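Local coordinates for protein glutathione S-transferase domain (Xanthobacter autotrophicus, PDB 4HZ2) that binds glutathione and probably acts as a glutathione S-transferase, joining a thioredoxin-like N-terminal domain to an all-helical C-terminal domain, at residues V129-K134 / R146-C150; T99-P103 / P176-L181; E168-V172 / W206-V210. One frame throughout, in Å; residues are numbered along the deposited sequence.

Contact 1 of 3, residues V129-K134 / R146-C150; sequences VARYLK and RLADC
Leu-147 is the main bump of this contact, and the hollow that takes it is made by Ala-130, Leu-133 and Lys-134 on the neighbouring helix. Its CD2 methyl presses on the flat spot left by the small alanine, 3.8 Å from Ala-130 CB and equally close to Ala-130 CA, while Leu-133 CD1 borders the same methyl. The second branch reaches the other way: Leu-147 CD1 lies 4.2 Å from CG of Lys-134, whose aliphatic chain walls the hollow. One turn on, Cys-150 brings its CB to within 4.1 Å of Ala-130 CB, so the alanine is covered by two residues. Bent at chi2 and chi3, Arg-146 lays its CG and CD across Leu-133 CD1 at about a right angle, and its NH1 ends 4.0 Å from Val-129 CG1; this arginine is poorly ordered, its end uncertain. The helix segments run roughly antiparallel (141°), their axes 10.2 Å apart, as parts of the long helices 107-137 and 144-165 of the GST C-terminal domain. The charged end of Lys-134 turns to a salt bridge with Asp-194. The core of the contact is apolar, with a charged arginine at its rim, so shape probably dominates how the helices meet.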
loop_
_atom_site.group_PDB
_atom_site.type_symbol
_atom_site.label_atom_id
_atom_site.label_comp_id
_atom_site.label_asym_id
_atom_site.label_seq_id
_atom_site.Cartn_x
_atom_site.Cartn_y
_atom_site.Cartn_z
ATOM N N VAL B 129 4.184 9.469 9.550
ATOM C CA VAL B 129 4.607 9.078 10.889
ATOM C C VAL B 129 5.476 10.146 11.573
ATOM O O VAL B 129 5.244 10.478 12.741
ATOM C CB VAL B 129 5.288 7.699 10.877
ATOM C CG1 VAL B 129 5.862 7.358 12.256
ATOM C CG2 VAL B 129 4.281 6.644 10.410
ATOM N N ALA B 130 6.461 10.698 10.862
ATOM C CA ALA B 130 7.293 11.753 11.451
ATOM C C ALA B 130 6.457 12.983 11.831
ATOM O O ALA B 130 6.646 13.569 12.897
ATOM C CB ALA B 130 8.429 12.157 10.512
ATOM N N ARG B 131 5.531 13.374 10.960
ATOM C CA ARG B 131 4.607 14.482 11.282
ATOM C C ARG B 131 3.782 14.172 12.554
ATOM O O ARG B 131 3.597 15.030 13.429
ATOM C CB ARG B 131 3.698 14.818 10.100
ATOM C CG ARG B 131 2.475 15.681 10.455
ATOM C CD ARG B 131 1.836 16.117 9.149
ATOM N NE ARG B 131 0.630 16.943 9.227
ATOM C CZ ARG B 131 -0.603 16.462 9.341
ATOM N NH1 ARG B 131 -0.779 15.142 9.486
ATOM N NH2 ARG B 131 -1.658 17.295 9.326
ATOM N N TYR B 132 3.305 12.931 12.653
ATOM C CA TYR B 132 2.542 12.498 13.807
ATOM C C TYR B 132 3.359 12.576 15.105
ATOM O O TYR B 132 2.946 13.180 16.102
ATOM C CB TYR B 132 2.026 11.087 13.575
ATOM C CG TYR B 132 1.132 10.592 14.680
ATOM C CD1 TYR B 132 -0.168 11.069 14.809
ATOM C CD2 TYR B 132 1.586 9.665 15.601
ATOM C CE1 TYR B 132 -0.990 10.619 15.825
ATOM C CE2 TYR B 132 0.776 9.217 16.622
ATOM C CZ TYR B 132 -0.510 9.695 16.727
ATOM O OH TYR B 132 -1.317 9.244 17.738
ATOM N N LEU B 133 4.577 12.030 15.063
ATOM C CA LEU B 133 5.413 11.996 16.260
ATOM C C LEU B 133 5.924 13.380 16.663
ATOM O O LEU B 133 5.951 13.685 17.846
ATOM C CB LEU B 133 6.587 11.023 16.106
ATOM C CG LEU B 133 6.219 9.562 15.824
ATOM C CD1 LEU B 133 7.473 8.741 15.546
ATOM C CD2 LEU B 133 5.407 8.945 16.967
ATOM N N LYS B 134 6.332 14.203 15.688
ATOM C CA LYS B 134 6.918 15.535 15.964
ATOM C C LYS B 134 5.885 16.622 16.246
ATOM O O LYS B 134 6.026 17.418 17.186
ATOM C CB LYS B 134 7.743 16.028 14.785
ATOM C CG LYS B 134 9.035 15.293 14.525
ATOM C CD LYS B 134 9.661 15.867 13.266
ATOM C CE LYS B 134 10.944 15.147 12.920
ATOM N NZ LYS B 134 12.060 15.610 13.795
ATOM N N ARG B 146 13.597 5.698 15.387
ATOM C CA ARG B 146 12.522 5.772 14.412
ATOM C C ARG B 146 12.617 7.043 13.567
ATOM O O ARG B 146 12.513 6.991 12.341
ATOM C CB ARG B 146 11.152 5.692 15.091
ATOM C CG ARG B 146 10.024 6.161 14.199
ATOM C CD ARG B 146 8.795 5.308 14.405
ATOM N NE ARG B 146 9.007 3.961 13.901
ATOM C CZ ARG B 146 8.026 3.187 13.455
ATOM N NH1 ARG B 146 6.794 3.661 13.443
ATOM N NH2 ARG B 146 8.275 1.961 13.007
ATOM N N LEU B 147 12.815 8.186 14.218
ATOM C CA LEU B 147 12.810 9.459 13.496
ATOM C C LEU B 147 14.006 9.656 12.564
ATOM O O LEU B 147 13.869 10.295 11.525
ATOM C CB LEU B 147 12.648 10.641 14.456
ATOM C CG LEU B 147 11.195 10.859 14.900
ATOM C CD1 LEU B 147 11.122 11.972 15.937
ATOM C CD2 LEU B 147 10.217 11.116 13.734
ATOM N N ALA B 148 15.171 9.112 12.908
ATOM C CA ALA B 148 16.323 9.251 12.020
ATOM C C ALA B 148 16.095 8.420 10.763
ATOM O O ALA B 148 16.407 8.845 9.642
ATOM C CB ALA B 148 17.599 8.812 12.726
ATOM N N ASP B 149 15.542 7.227 10.956
ATOM C CA ASP B 149 15.175 6.369 9.852
ATOM C C ASP B 149 14.126 7.050 8.977
ATOM O O ASP B 149 14.219 7.019 7.744
ATOM C CB ASP B 149 14.625 5.055 10.392
ATOM C CG ASP B 149 14.443 4.013 9.304
ATOM O OD1 ASP B 149 15.457 3.609 8.690
ATOM O OD2 ASP B 149 13.283 3.605 9.060
ATOM N N CYS B 150 13.131 7.669 9.617
ATOM C CA CYS B 150 12.102 8.423 8.898
ATOM C C CYS B 150 12.685 9.530 8.070
ATOM O O CYS B 150 12.267 9.751 6.937
ATOM C CB CYS B 150 11.118 9.069 9.859
ATOM S SG CYS B 150 9.780 7.968 10.322
#

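Contact 2 of 3, residues T99-P103 / P176-L181; sequences TPWLP and PTIADL
The six-membered ring of Trp-101 is the apolar centre, held between Leu-181 and Pro-176. Leu-181 comes over one face: its CD1 makes a CH-pi contact 4.2 Å from the ring centroid, displaced toward the rim, and its CG lies 3.7 Å from Trp-101 CZ3. CG of Trp-101 stands anti to the carbonyl carbon (chi1 -73°), which brings the indole against the start of helix 178-187. Pro-176 CB meets the CZ3 corner at an oblique angle, 3.8 Å away, and the backbone between Thr-177 and Ile-178 runs along the ring edge. Further out, Leu-102 CD1 touches Ile-178 CD1 at 3.7 Å, and Pro-103 CD rests on the methyl CG2 of Thr-177. Helix 32-43 adds Leu-43 to the surroundings of Trp-101 and Ile-40 to those of Ile-178 and Leu-181, bringing the N-terminal domain into this core.

At the polar edge, Ile-178 N donates to Trp-101 O over 2.9 Å. The same threonine that meets Pro-103 caps the helix as its N-cap residue. Thr-177 OG1 accepts from Ala-179 N, and Thr-177 N donates to the anti lone pair of Asp-180 OD2 at 2.9 Å, closing a capping box. In the loop, Trp-101 N donates to Thr-99 OG1 at 3.0 Å in an ST turn within a type I beta turn. The capping box follows the helical N-capping motif known from GST C-terminal domains. It engages the amides of Thr-177 and Ala-179, while that of Ile-178, the first residue of the helix, goes to Trp-101 O; the start of the helix is thus held both from within and by the interdomain linker loop.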
loop_
_atom_site.group_PDB
_atom_site.type_symbol
_atom_site.label_atom_id
_atom_site.label_comp_id
_atom_site.label_asym_id
_atom_site.label_seq_id
_atom_site.Cartn_x
_atom_site.Cartn_y
_atom_site.Cartn_z
ATOM N N THR B 99 -14.780 9.244 -13.102
ATOM C CA THR B 99 -14.526 10.693 -13.106
ATOM C C THR B 99 -13.141 10.963 -13.723
ATOM O O THR B 99 -12.335 10.051 -13.864
ATOM C CB THR B 99 -14.549 11.302 -11.678
ATOM O OG1 THR B 99 -13.295 11.051 -10.997
ATOM C CG2 THR B 99 -15.708 10.740 -10.873
ATOM N N PRO B 100 -12.867 12.217 -14.102
ATOM C CA PRO B 100 -11.535 12.504 -14.647
ATOM C C PRO B 100 -10.428 12.306 -13.613
ATOM O O PRO B 100 -9.230 12.368 -13.967
ATOM C CB PRO B 100 -11.615 13.985 -15.049
ATOM C CG PRO B 100 -13.081 14.312 -15.122
ATOM C CD PRO B 100 -13.805 13.355 -14.220
ATOM N N TRP B 101 -10.774 12.063 -12.346
ATOM C CA TRP B 101 -9.703 11.835 -11.340
ATOM C C TRP B 101 -9.104 10.419 -11.437
ATOM O O TRP B 101 -8.082 10.122 -10.785
ATOM C CB TRP B 101 -10.225 12.071 -9.909
ATOM C CG TRP B 101 -10.414 13.523 -9.654
ATOM C CD1 TRP B 101 -11.583 14.260 -9.763
ATOM C CD2 TRP B 101 -9.386 14.451 -9.314
ATOM N NE1 TRP B 101 -11.325 15.580 -9.488
ATOM C CE2 TRP B 101 -9.983 15.727 -9.219
ATOM C CE3 TRP B 101 -8.015 14.317 -9.065
ATOM C CZ2 TRP B 101 -9.256 16.863 -8.879
ATOM C CZ3 TRP B 101 -7.288 15.447 -8.727
ATOM C CH2 TRP B 101 -7.915 16.706 -8.626
ATOM N N LEU B 102 -9.761 9.521 -12.193
ATOM C CA LEU B 102 -9.250 8.154 -12.326
ATOM C C LEU B 102 -9.307 7.683 -13.776
ATOM O O LEU B 102 -10.406 7.484 -14.317
ATOM C CB LEU B 102 -10.031 7.178 -11.451
ATOM C CG LEU B 102 -9.474 5.751 -11.386
ATOM C CD1 LEU B 102 -8.029 5.678 -10.843
ATOM C CD2 LEU B 102 -10.374 4.862 -10.547
ATOM N N PRO B 103 -8.135 7.511 -14.418
ATOM C CA PRO B 103 -8.153 7.009 -15.789
ATOM C C PRO B 103 -8.774 5.615 -15.851
ATOM O O PRO B 103 -8.736 4.875 -14.865
ATOM C CB PRO B 103 -6.659 6.919 -16.181
ATOM C CG PRO B 103 -5.951 7.762 -15.196
ATOM C CD PRO B 103 -6.778 7.816 -13.942
ATOM N N PRO B 176 -4.107 16.116 -13.486
ATOM C CA PRO B 176 -4.197 15.611 -12.104
ATOM C C PRO B 176 -5.069 14.352 -11.986
ATOM O O PRO B 176 -6.081 14.208 -12.708
ATOM C CB PRO B 176 -4.879 16.768 -11.344
ATOM C CG PRO B 176 -5.564 17.579 -12.394
ATOM C CD PRO B 176 -4.806 17.401 -13.685
ATOM N N THR B 177 -4.691 13.473 -11.061
ATOM C CA THR B 177 -5.429 12.234 -10.815
ATOM C C THR B 177 -5.407 11.971 -9.322
ATOM O O THR B 177 -4.778 12.730 -8.556
ATOM C CB THR B 177 -4.799 11.010 -11.536
ATOM O OG1 THR B 177 -3.462 10.818 -11.039
ATOM C CG2 THR B 177 -4.792 11.179 -13.079
ATOM N N ILE B 178 -6.047 10.879 -8.880
ATOM C CA ILE B 178 -5.949 10.514 -7.459
ATOM C C ILE B 178 -4.515 10.172 -7.034
ATOM O O ILE B 178 -4.224 10.145 -5.833
ATOM C CB ILE B 178 -6.884 9.349 -7.076
ATOM C CG1 ILE B 178 -6.597 8.095 -7.901
ATOM C CG2 ILE B 178 -8.339 9.787 -7.207
ATOM C CD1 ILE B 178 -7.294 6.846 -7.357
ATOM N N ALA B 179 -3.621 9.894 -7.985
ATOM C CA ALA B 179 -2.220 9.726 -7.573
ATOM C C ALA B 179 -1.700 11.033 -6.959
ATOM O O ALA B 179 -1.060 11.011 -5.895
ATOM C CB ALA B 179 -1.372 9.299 -8.747
ATOM N N ASP B 180 -1.984 12.178 -7.602
ATOM C CA ASP B 180 -1.566 13.456 -7.018
ATOM C C ASP B 180 -2.223 13.668 -5.656
ATOM O O ASP B 180 -1.582 14.116 -4.710
ATOM C CB ASP B 180 -1.832 14.645 -7.942
ATOM C CG ASP B 180 -1.246 14.441 -9.317
ATOM O OD1 ASP B 180 -0.008 14.638 -9.517
ATOM O OD2 ASP B 180 -1.988 14.000 -10.211
ATOM N N LEU B 181 -3.527 13.387 -5.550
ATOM C CA LEU B 181 -4.212 13.555 -4.265
ATOM C C LEU B 181 -3.566 12.694 -3.161
ATOM O O LEU B 181 -3.316 13.193 -2.060
ATOM C CB LEU B 181 -5.712 13.217 -4.377
ATOM C CG LEU B 181 -6.573 14.056 -5.331
ATOM C CD1 LEU B 181 -8.060 13.669 -5.259
ATOM C CD2 LEU B 181 -6.392 15.546 -5.028
#

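Contact 3 of 3, residues E168-V172 / W206-V210; sequences EPWLV and WVDRV
Arg-209 extends from its helix with CG anti to the backbone N (chi1 -174°), which lays CG and CD over Trp-170, and a bend at chi3 (-60°) then turns its guanidinium to Pro-169. The indole of Trp-170, its CG anti to the carbonyl carbon (chi1 -55°), reaches back to receive it: Arg-209 CD lies over the six-membered ring, 3.8 Å from the centroid, and Arg-209 CG comes within 3.3 Å of Trp-170 CH2. The guanidinium stands steeply to the indole and takes Pro-169 CB over one face. Arg-209 NH1 donates to Pro-169 O at 2.8 Å, on a lone pair in the carbonyl plane, although the oxygen is tilted from the guanidinium plane. That oxygen also sits at the edge of the Trp-206 ring, 3.4 Å from CD1, while Val-210 CG2 meets the edge of Trp-170. A leucine in place of Arg-209 would probably leave Pro-169 O without this donor and Pro-169 CB without the guanidinium face it packs on. The contact ties the loop after helix 144-165 to helix 201-211. Leu-183 of helix 178-187 and Met-161 and Leu-165 of helix 144-165 pack against the indole of Trp-206.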
loop_
_atom_site.group_PDB
_atom_site.type_symbol
_atom_site.label_atom_id
_atom_site.label_comp_id
_atom_site.label_asym_id
_atom_site.label_seq_id
_atom_site.Cartn_x
_atom_site.Cartn_y
_atom_site.Cartn_z
ATOM N N GLU B 168 7.745 16.184 -15.507
ATOM C CA GLU B 168 6.322 16.281 -15.840
ATOM C C GLU B 168 5.615 16.967 -14.672
ATOM O O GLU B 168 5.947 16.707 -13.530
ATOM C CB GLU B 168 5.712 14.892 -16.017
ATOM C CG GLU B 168 6.186 14.121 -17.242
ATOM C CD GLU B 168 5.782 14.769 -18.561
ATOM O OE1 GLU B 168 4.847 15.618 -18.577
ATOM O OE2 GLU B 168 6.399 14.408 -19.613
ATOM N N PRO B 169 4.638 17.846 -14.946
ATOM C CA PRO B 169 3.997 18.587 -13.842
ATOM C C PRO B 169 3.007 17.775 -12.999
ATOM O O PRO B 169 2.676 18.209 -11.882
ATOM C CB PRO B 169 3.261 19.726 -14.570
ATOM C CG PRO B 169 3.030 19.197 -15.963
ATOM C CD PRO B 169 4.293 18.420 -16.262
ATOM N N TRP B 170 2.552 16.628 -13.518
ATOM C CA TRP B 170 1.614 15.745 -12.805
ATOM C C TRP B 170 2.202 14.354 -12.654
ATOM O O TRP B 170 3.055 13.945 -13.444
ATOM C CB TRP B 170 0.290 15.660 -13.582
ATOM C CG TRP B 170 -0.302 16.998 -13.836
ATOM C CD1 TRP B 170 -0.402 17.643 -15.049
ATOM C CD2 TRP B 170 -0.910 17.876 -12.863
ATOM N NE1 TRP B 170 -1.027 18.869 -14.885
ATOM C CE2 TRP B 170 -1.353 19.032 -13.557
ATOM C CE3 TRP B 170 -1.102 17.807 -11.476
ATOM C CZ2 TRP B 170 -1.969 20.105 -12.905
ATOM C CZ3 TRP B 170 -1.736 18.874 -10.827
ATOM C CH2 TRP B 170 -2.147 20.008 -11.539
ATOM N N LEU B 171 1.731 13.594 -11.666
ATOM C CA LEU B 171 2.276 12.248 -11.450
ATOM C C LEU B 171 1.976 11.250 -12.597
ATOM O O LEU B 171 2.780 10.352 -12.865
ATOM C CB LEU B 171 1.827 11.664 -10.107
ATOM C CG LEU B 171 2.484 12.355 -8.895
ATOM C CD1 LEU B 171 1.881 11.772 -7.604
ATOM C CD2 LEU B 171 4.013 12.214 -8.911
ATOM N N VAL B 172 0.842 11.416 -13.273
ATOM C CA VAL B 172 0.424 10.494 -14.345
ATOM C C VAL B 172 -0.164 11.253 -15.527
ATOM O O VAL B 172 -1.001 12.138 -15.332
ATOM C CB VAL B 172 -0.666 9.512 -13.855
ATOM C CG1 VAL B 172 -1.107 8.603 -15.000
ATOM C CG2 VAL B 172 -0.149 8.716 -12.666
ATOM N N TRP B 206 4.933 21.349 -7.521
ATOM C CA TRP B 206 3.793 20.456 -7.724
ATOM C C TRP B 206 2.793 20.659 -6.579
ATOM O O TRP B 206 1.573 20.753 -6.823
ATOM C CB TRP B 206 4.282 19.000 -7.805
ATOM C CG TRP B 206 3.250 17.974 -7.605
ATOM C CD1 TRP B 206 2.409 17.457 -8.552
ATOM C CD2 TRP B 206 2.991 17.273 -6.387
ATOM N NE1 TRP B 206 1.591 16.482 -7.970
ATOM C CE2 TRP B 206 1.937 16.350 -6.644
ATOM C CE3 TRP B 206 3.529 17.346 -5.095
ATOM C CZ2 TRP B 206 1.418 15.495 -5.642
ATOM C CZ3 TRP B 206 3.017 16.495 -4.090
ATOM C CH2 TRP B 206 1.971 15.579 -4.371
ATOM N N VAL B 207 3.287 20.771 -5.342
ATOM C CA VAL B 207 2.397 21.068 -4.221
ATOM C C VAL B 207 1.570 22.334 -4.524
ATOM O O VAL B 207 0.339 22.333 -4.375
ATOM C CB VAL B 207 3.137 21.215 -2.872
ATOM C CG1 VAL B 207 2.214 21.861 -1.823
ATOM C CG2 VAL B 207 3.690 19.864 -2.403
ATOM N N ASP B 208 2.219 23.386 -5.024
ATOM C CA ASP B 208 1.492 24.628 -5.323
ATOM C C ASP B 208 0.462 24.445 -6.441
ATOM O O ASP B 208 -0.638 25.018 -6.395
ATOM C CB ASP B 208 2.449 25.774 -5.655
ATOM C CG ASP B 208 3.310 26.183 -4.458
ATOM O OD1 ASP B 208 2.900 25.946 -3.303
ATOM O OD2 ASP B 208 4.410 26.745 -4.671
ATOM N N ARG B 209 0.827 23.666 -7.458
ATOM C CA ARG B 209 -0.032 23.377 -8.614
ATOM C C ARG B 209 -1.272 22.628 -8.159
ATOM O O ARG B 209 -2.403 22.945 -8.560
ATOM C CB ARG B 209 0.795 22.520 -9.603
ATOM C CG ARG B 209 0.230 22.185 -10.954
ATOM C CD ARG B 209 1.292 21.390 -11.716
ATOM N NE ARG B 209 2.517 22.172 -11.883
ATOM C CZ ARG B 209 3.751 21.773 -11.575
ATOM N NH1 ARG B 209 4.006 20.552 -11.107
ATOM N NH2 ARG B 209 4.763 22.612 -11.772
ATOM N N VAL B 210 -1.073 21.630 -7.304
ATOM C CA VAL B 210 -2.219 20.857 -6.818
ATOM C C VAL B 210 -3.087 21.750 -5.931
ATOM O O VAL B 210 -4.324 21.760 -6.067
ATOM C CB VAL B 210 -1.794 19.572 -6.061
ATOM C CG1 VAL B 210 -3.007 18.930 -5.395
ATOM C CG2 VAL B 210 -1.114 18.594 -7.016
#

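Overall arrangement
Contacts 2 and 3 are neighbours, with centres 11 Å apart, whereas contact 1 lies 28 Å from contact 2 and 25 Å from contact 3. Helix 107-137 and helix 144-165 meet at contact 1, whose segments are nested in the loop closed by contact 2; contact 3 opens later, and its segments alternate with those of contact 2. Asp-180 OD1 joins helix 178-187 to helix 201-211 and loop 168-172, lying 2.9 Å from Trp-206 NE1 and 3.0 Å from Leu-171 N, both probable hydrogen bonds. Contact 2 itself attaches the linker loop from the N-terminal domain, while contact 1 pairs two helices on the opposite side of the chain's centre, the side chain of Val-129 being about 8 Å from a bound glutathione.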